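Side-chain contacts in aldehyde dehydrogenase (Burkholderia thailandensis, PDB 5J6B), which probably oxidises aldehydes to carboxylic acids, using NADP as its nicotinamide cofactor, as members of the aldehyde dehydrogenase family do: residues R298-A303 and D402-R407; D307-K312 and A393-F398. All coordinates share one frame; numbering follows the deposited sequence.

Interaction 1: residues R298-A303 and D402-R407; sequences RIIAHA and DDALAR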
loop_
_atom_site.group_PDB
_atom_site.type_symbol
_atom_site.label_atom_id
_atom_site.label_comp_id
_atom_site.label_asym_id
_atom_site.label_seq_id
_atom_site.Cartn_x
_atom_site.Cartn_y
_atom_site.Cartn_z
ATOM N N ARG A 298 -29.026 -4.257 -22.146
ATOM C CA ARG A 298 -30.145 -4.937 -21.505
ATOM C C ARG A 298 -30.584 -4.149 -20.277
ATOM O O ARG A 298 -29.760 -3.810 -19.427
ATOM C CB ARG A 298 -29.748 -6.364 -21.109
ATOM C CG ARG A 298 -29.236 -7.212 -22.281
ATOM C CD ARG A 298 -28.835 -8.607 -21.776
ATOM N NE ARG A 298 -27.547 -8.599 -21.079
ATOM C CZ ARG A 298 -27.251 -9.376 -20.038
ATOM N NH1 ARG A 298 -28.165 -10.204 -19.550
ATOM N NH2 ARG A 298 -26.045 -9.312 -19.475
ATOM N N ILE A 299 -31.875 -3.855 -20.186
ATOM C CA ILE A 299 -32.437 -3.158 -19.036
ATOM C C ILE A 299 -33.366 -4.125 -18.323
ATOM O O ILE A 299 -34.322 -4.622 -18.922
ATOM C CB ILE A 299 -33.191 -1.887 -19.451
ATOM C CG1 ILE A 299 -32.254 -0.950 -20.230
ATOM C CG2 ILE A 299 -33.784 -1.213 -18.212
ATOM C CD1 ILE A 299 -32.974 0.147 -20.999
ATOM N N ILE A 300 -33.095 -4.364 -17.037
ATOM C CA ILE A 300 -33.789 -5.357 -16.219
ATOM C C ILE A 300 -34.461 -4.583 -15.089
ATOM O O ILE A 300 -33.800 -4.186 -14.121
ATOM C CB ILE A 300 -32.819 -6.417 -15.678
ATOM C CG1 ILE A 300 -32.058 -7.089 -16.832
ATOM C CG2 ILE A 300 -33.552 -7.454 -14.818
ATOM C CD1 ILE A 300 -30.794 -7.853 -16.401
ATOM N N ALA A 301 -35.770 -4.349 -15.207
ATOM C CA ALA A 301 -36.482 -3.411 -14.347
ATOM C C ALA A 301 -37.504 -4.127 -13.478
ATOM O O ALA A 301 -38.239 -4.999 -13.958
ATOM C CB ALA A 301 -37.191 -2.336 -15.180
ATOM N N HIS A 302 -37.569 -3.723 -12.209
ATOM C CA HIS A 302 -38.470 -4.358 -11.256
ATOM C C HIS A 302 -39.929 -4.053 -11.585
ATOM O O HIS A 302 -40.281 -2.931 -11.974
ATOM C CB HIS A 302 -38.153 -3.900 -9.827
ATOM C CG HIS A 302 -38.779 -4.762 -8.773
ATOM N ND1 HIS A 302 -40.088 -4.612 -8.364
ATOM C CD2 HIS A 302 -38.278 -5.791 -8.051
ATOM C CE1 HIS A 302 -40.366 -5.506 -7.432
ATOM N NE2 HIS A 302 -39.289 -6.240 -7.229
ATOM N N ALA A 303 -40.778 -5.068 -11.398
ATOM C CA ALA A 303 -42.205 -4.966 -11.693
ATOM C C ALA A 303 -42.856 -3.762 -11.023
ATOM O O ALA A 303 -43.783 -3.171 -11.582
ATOM C CB ALA A 303 -42.908 -6.261 -11.253
ATOM N N ASP A 402 -32.499 -12.027 -6.828
ATOM C CA ASP A 402 -31.559 -13.054 -7.280
ATOM C C ASP A 402 -31.784 -13.414 -8.745
ATOM O O ASP A 402 -30.827 -13.729 -9.461
ATOM C CB ASP A 402 -31.657 -14.309 -6.415
ATOM C CG ASP A 402 -30.935 -14.154 -5.090
ATOM O OD1 ASP A 402 -29.917 -13.432 -5.025
ATOM O OD2 ASP A 402 -31.400 -14.741 -4.106
ATOM N N ASP A 403 -33.036 -13.389 -9.200
ATOM C CA ASP A 403 -33.316 -13.625 -10.611
ATOM C C ASP A 403 -32.732 -12.510 -11.482
ATOM O O ASP A 403 -32.191 -12.776 -12.558
ATOM C CB ASP A 403 -34.825 -13.764 -10.809
ATOM C CG ASP A 403 -35.217 -13.898 -12.273
ATOM O OD1 ASP A 403 -34.524 -14.619 -13.018
ATOM O OD2 ASP A 403 -36.226 -13.287 -12.673
ATOM N N ALA A 404 -32.804 -11.261 -11.013
ATOM C CA ALA A 404 -32.181 -10.145 -11.725
ATOM C C ALA A 404 -30.677 -10.350 -11.880
ATOM O O ALA A 404 -30.118 -10.137 -12.963
ATOM C CB ALA A 404 -32.459 -8.835 -10.988
ATOM N N LEU A 405 -30.002 -10.737 -10.792
ATOM C CA LEU A 405 -28.559 -10.978 -10.837
ATOM C C LEU A 405 -28.211 -12.107 -11.802
ATOM O O LEU A 405 -27.243 -12.002 -12.570
ATOM C CB LEU A 405 -28.043 -11.316 -9.431
ATOM C CG LEU A 405 -28.164 -10.205 -8.382
ATOM C CD1 LEU A 405 -27.681 -10.694 -7.015
ATOM C CD2 LEU A 405 -27.411 -8.922 -8.815
ATOM N N ALA A 406 -28.975 -13.207 -11.750
ATOM C CA ALA A 406 -28.775 -14.317 -12.679
ATOM C C ALA A 406 -28.960 -13.877 -14.128
ATOM O O ALA A 406 -28.238 -14.345 -15.018
ATOM C CB ALA A 406 -29.731 -15.464 -12.347
ATOM N N ARG A 407 -29.919 -12.976 -14.388
ATOM C CA ARG A 407 -30.113 -12.500 -15.756
ATOM C C ARG A 407 -28.909 -11.694 -16.241
ATOM O O ARG A 407 -28.492 -11.843 -17.396
ATOM C CB ARG A 407 -31.391 -11.669 -15.867
ATOM C CG ARG A 407 -32.679 -12.470 -15.666
ATOM C CD ARG A 407 -33.872 -11.566 -15.819
ATOM N NE ARG A 407 -35.099 -12.093 -15.228
ATOM C CZ ARG A 407 -36.314 -11.815 -15.690
ATOM N NH1 ARG A 407 -36.446 -11.039 -16.757
ATOM N NH2 ARG A 407 -37.391 -12.317 -15.102
#
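I300 lies across from A404, their CA atoms 6.8 Å apart, where strand 298-302 and helix 402-407 run almost exactly antiparallel (178° between their directions). The axes come to 9.6 Å, and two side chains of the strand, R298 and I300, fill the gap between them. I300 brings the branch on CG1 forward: its CD1 rests on CB of R407 at 3.9 Å, the two side chains crossing at a slant. The other branch works at a second spot, with I300 CG2 set 4.2 Å from CB of A404. This is the sheet-helix interface of an alpha/beta fold. Helix 401-409 leaves the neighbouring strand 392-398 and leads over this face to strand 416-420, the helical part of a beta-alpha-beta crossover; A404 also packs on F398 and I265 of the strands below. I299 and A301 face the other side of the sheet, against helix 303-319. R298 closes one end of the contact. A bend at its third torsion (chi3 -77°) swings the guanidinium round, and NH1 gives a hydrogen bond to O of R407 at 2.7 Å, with 150° at the hydrogen. The oxygen lies near the guanidinium plane, whereas the nitrogen stands above the carbonyl plane. NH2 binds O of V408 as well, so one arginine holds two carbonyls in the last turn of the helix, and its charge should be well placed against the helix dipole. Y384 and N261 take up NH1 and NE. On the helix itself R407 turns side-on to D403, one turn earlier, with NE and NH2 both directed at OD2; NH2 meets the syn lone pair at 2.9 Å, while NE comes from above the carboxylate plane. NH1 of R407 pairs instead with E396.

Interaction 2: residues D307-K312 and A393-F398; sequences DALREK and ALLERF
The side chain of L395 rises from strand 393-398 to meet L309 and R310 on helix 307-312, which runs against the strand at 169°, the axes 10.6 Å apart. CG of L395 is anti to the backbone N (chi1 176°), and the second torsion carries CD2 onward away from CA while CD1 folds to one side. The two methyls thereby find different partners. CD2 reaches the stem of R310, lying 4.0 Å from its CG and equally close to its CB, with the leucine crossing the arginine chain at about a right angle. CD1 faces CD2 of L309 at 4.2 Å. L309 points into the sheet and touches A301 of strand 298-302 beside L274 and V278 of helix 274-286, so it ties two helices to the sheet. In this alpha/beta arrangement helix 303-319 follows directly from strand 298-302 and packs back over the adjacent strand 392-398, with I299 and Y306 completing the apolar surroundings of L395. The polar end of R310 serves another strand: its guanidinium passes L395 to a salt bridge with E375 on strand 368-375. Toward the start of the helix the two segments meet through charges, at the exposed edge of the contact. R397 stretches its whole chain, fully extended from CG to NE, along to D307, and NH1 stands 3.8 Å from OD1, a long salt bridge. OD1 lies at the edge of the guanidinium, near its plane, but the carboxylate is turned 56° from that plane and the two side chains slant past each other, so a single oxygen faces a single nitrogen. Y306 and A303 of the helix lie against R397 too.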
loop_
_atom_site.group_PDB
_atom_site.type_symbol
_atom_site.label_atom_id
_atom_site.label_comp_id
_atom_site.label_asym_id
_atom_site.label_seq_id
_atom_site.Cartn_x
_atom_site.Cartn_y
_atom_site.Cartn_z
ATOM N N ASP A 307 -43.920 -0.235 -15.334
ATOM C CA ASP A 307 -44.810 0.506 -16.223
ATOM C C ASP A 307 -44.418 1.975 -16.302
ATOM O O ASP A 307 -44.421 2.566 -17.389
ATOM C CB ASP A 307 -46.259 0.371 -15.762
ATOM C CG ASP A 307 -46.794 -1.037 -15.903
ATOM O OD1 ASP A 307 -46.238 -1.830 -16.695
ATOM O OD2 ASP A 307 -47.788 -1.344 -15.216
ATOM N N ALA A 308 -44.072 2.584 -15.162
ATOM C CA ALA A 308 -43.679 3.992 -15.185
ATOM C C ALA A 308 -42.351 4.179 -15.913
ATOM O O ALA A 308 -42.204 5.105 -16.721
ATOM C CB ALA A 308 -43.617 4.540 -13.754
ATOM N N LEU A 309 -41.379 3.294 -15.658
ATOM C CA LEU A 309 -40.091 3.365 -16.350
ATOM C C LEU A 309 -40.258 3.178 -17.849
ATOM O O LEU A 309 -39.623 3.885 -18.646
ATOM C CB LEU A 309 -39.136 2.299 -15.805
ATOM C CG LEU A 309 -37.752 2.294 -16.459
ATOM C CD1 LEU A 309 -36.830 3.261 -15.729
ATOM C CD2 LEU A 309 -37.141 0.917 -16.502
ATOM N N ARG A 310 -41.109 2.225 -18.247
ATOM C CA ARG A 310 -41.310 1.922 -19.661
ATOM C C ARG A 310 -41.865 3.124 -20.418
ATOM O O ARG A 310 -41.398 3.452 -21.519
ATOM C CB ARG A 310 -42.247 0.721 -19.799
ATOM C CG ARG A 310 -42.602 0.344 -21.236
ATOM C CD ARG A 310 -43.901 -0.466 -21.258
ATOM N NE ARG A 310 -44.106 -1.177 -22.516
ATOM C CZ ARG A 310 -44.843 -0.727 -23.528
ATOM N NH1 ARG A 310 -45.458 0.449 -23.445
ATOM N NH2 ARG A 310 -44.963 -1.455 -24.631
ATOM N N GLU A 311 -42.870 3.791 -19.844
ATOM C CA GLU A 311 -43.452 4.955 -20.500
ATOM C C GLU A 311 -42.427 6.076 -20.624
ATOM O O GLU A 311 -42.297 6.695 -21.685
ATOM C CB GLU A 311 -44.683 5.431 -19.732
ATOM C CG GLU A 311 -45.290 6.702 -20.291
ATOM C CD GLU A 311 -46.564 7.107 -19.573
ATOM O OE1 GLU A 311 -46.482 7.491 -18.386
ATOM O OE2 GLU A 311 -47.649 7.033 -20.190
ATOM N N LYS A 312 -41.688 6.351 -19.546
ATOM C CA LYS A 312 -40.674 7.402 -19.589
ATOM C C LYS A 312 -39.544 7.052 -20.553
ATOM O O LYS A 312 -38.985 7.934 -21.222
ATOM C CB LYS A 312 -40.111 7.653 -18.189
ATOM C CG LYS A 312 -41.019 8.448 -17.244
ATOM C CD LYS A 312 -40.555 8.243 -15.768
ATOM C CE LYS A 312 -41.537 8.862 -14.772
ATOM N NZ LYS A 312 -41.728 10.324 -15.013
ATOM N N ALA A 393 -31.605 -1.160 -27.286
ATOM C CA ALA A 393 -31.663 -1.652 -25.915
ATOM C C ALA A 393 -32.900 -2.522 -25.749
ATOM O O ALA A 393 -33.904 -2.344 -26.446
ATOM C CB ALA A 393 -31.670 -0.512 -24.875
ATOM N N LEU A 394 -32.805 -3.480 -24.822
ATOM C CA LEU A 394 -33.841 -4.478 -24.586
ATOM C C LEU A 394 -34.338 -4.339 -23.155
ATOM O O LEU A 394 -33.533 -4.305 -22.219
ATOM C CB LEU A 394 -33.305 -5.894 -24.810
ATOM C CG LEU A 394 -32.320 -6.066 -25.961
ATOM C CD1 LEU A 394 -31.836 -7.510 -26.027
ATOM C CD2 LEU A 394 -32.959 -5.639 -27.273
ATOM N N LEU A 395 -35.654 -4.264 -22.989
ATOM C CA LEU A 395 -36.272 -4.079 -21.682
ATOM C C LEU A 395 -36.905 -5.392 -21.227
ATOM O O LEU A 395 -37.702 -5.987 -21.956
ATOM C CB LEU A 395 -37.319 -2.959 -21.741
ATOM C CG LEU A 395 -38.146 -2.677 -20.473
ATOM C CD1 LEU A 395 -37.275 -2.274 -19.284
ATOM C CD2 LEU A 395 -39.183 -1.598 -20.759
ATOM N N GLU A 396 -36.536 -5.859 -20.038
ATOM C CA GLU A 396 -37.172 -7.033 -19.461
ATOM C C GLU A 396 -37.524 -6.734 -18.009
ATOM O O GLU A 396 -37.036 -5.771 -17.409
ATOM C CB GLU A 396 -36.281 -8.286 -19.569
ATOM C CG GLU A 396 -34.955 -8.188 -18.799
ATOM C CD GLU A 396 -34.037 -9.380 -19.049
ATOM O OE1 GLU A 396 -32.913 -9.188 -19.580
ATOM O OE2 GLU A 396 -34.443 -10.515 -18.722
ATOM N N ARG A 397 -38.373 -7.589 -17.453
ATOM C CA ARG A 397 -39.063 -7.357 -16.195
ATOM C C ARG A 397 -38.692 -8.441 -15.191
ATOM O O ARG A 397 -38.615 -9.623 -15.548
ATOM C CB ARG A 397 -40.577 -7.360 -16.442
ATOM C CG ARG A 397 -41.480 -7.073 -15.263
ATOM C CD ARG A 397 -42.926 -7.174 -15.749
ATOM N NE ARG A 397 -43.880 -7.029 -14.659
ATOM C CZ ARG A 397 -44.813 -6.084 -14.591
ATOM N NH1 ARG A 397 -44.943 -5.185 -15.567
ATOM N NH2 ARG A 397 -45.632 -6.052 -13.543
ATOM N N PHE A 398 -38.472 -8.053 -13.935
ATOM C CA PHE A 398 -38.218 -9.039 -12.882
ATOM C C PHE A 398 -38.918 -8.609 -11.601
ATOM O O PHE A 398 -39.466 -7.507 -11.503
ATOM C CB PHE A 398 -36.714 -9.225 -12.610
ATOM C CG PHE A 398 -36.122 -8.171 -11.696
ATOM C CD1 PHE A 398 -35.789 -6.909 -12.188
ATOM C CD2 PHE A 398 -35.904 -8.444 -10.351
ATOM C CE1 PHE A 398 -35.244 -5.944 -11.343
ATOM C CE2 PHE A 398 -35.372 -7.486 -9.497
ATOM C CZ PHE A 398 -35.037 -6.241 -9.985
#

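In the fold
The centres of interactions 1 and 2 are about 11 Å apart, and both are built on one sheet, in which strands 298-302 and 392-398 are parallel neighbours. I299 N and L394 O, 2.7 Å apart, probably form one of the backbone bonds joining them. Along the chain the order is strand 298-302, helix 303-319, strand 392-398, helix 401-409, so interaction 1 pairs the outer two elements and interaction 2 the inner two. The helices lie on opposite faces, giving a three-layer alpha/beta/alpha sandwich. As in other aldehyde dehydrogenases, this unit probably belongs to the catalytic domain, whereas the six-stranded sheet with strands 155-158 and 232-236 is that of the cofactor-binding domain.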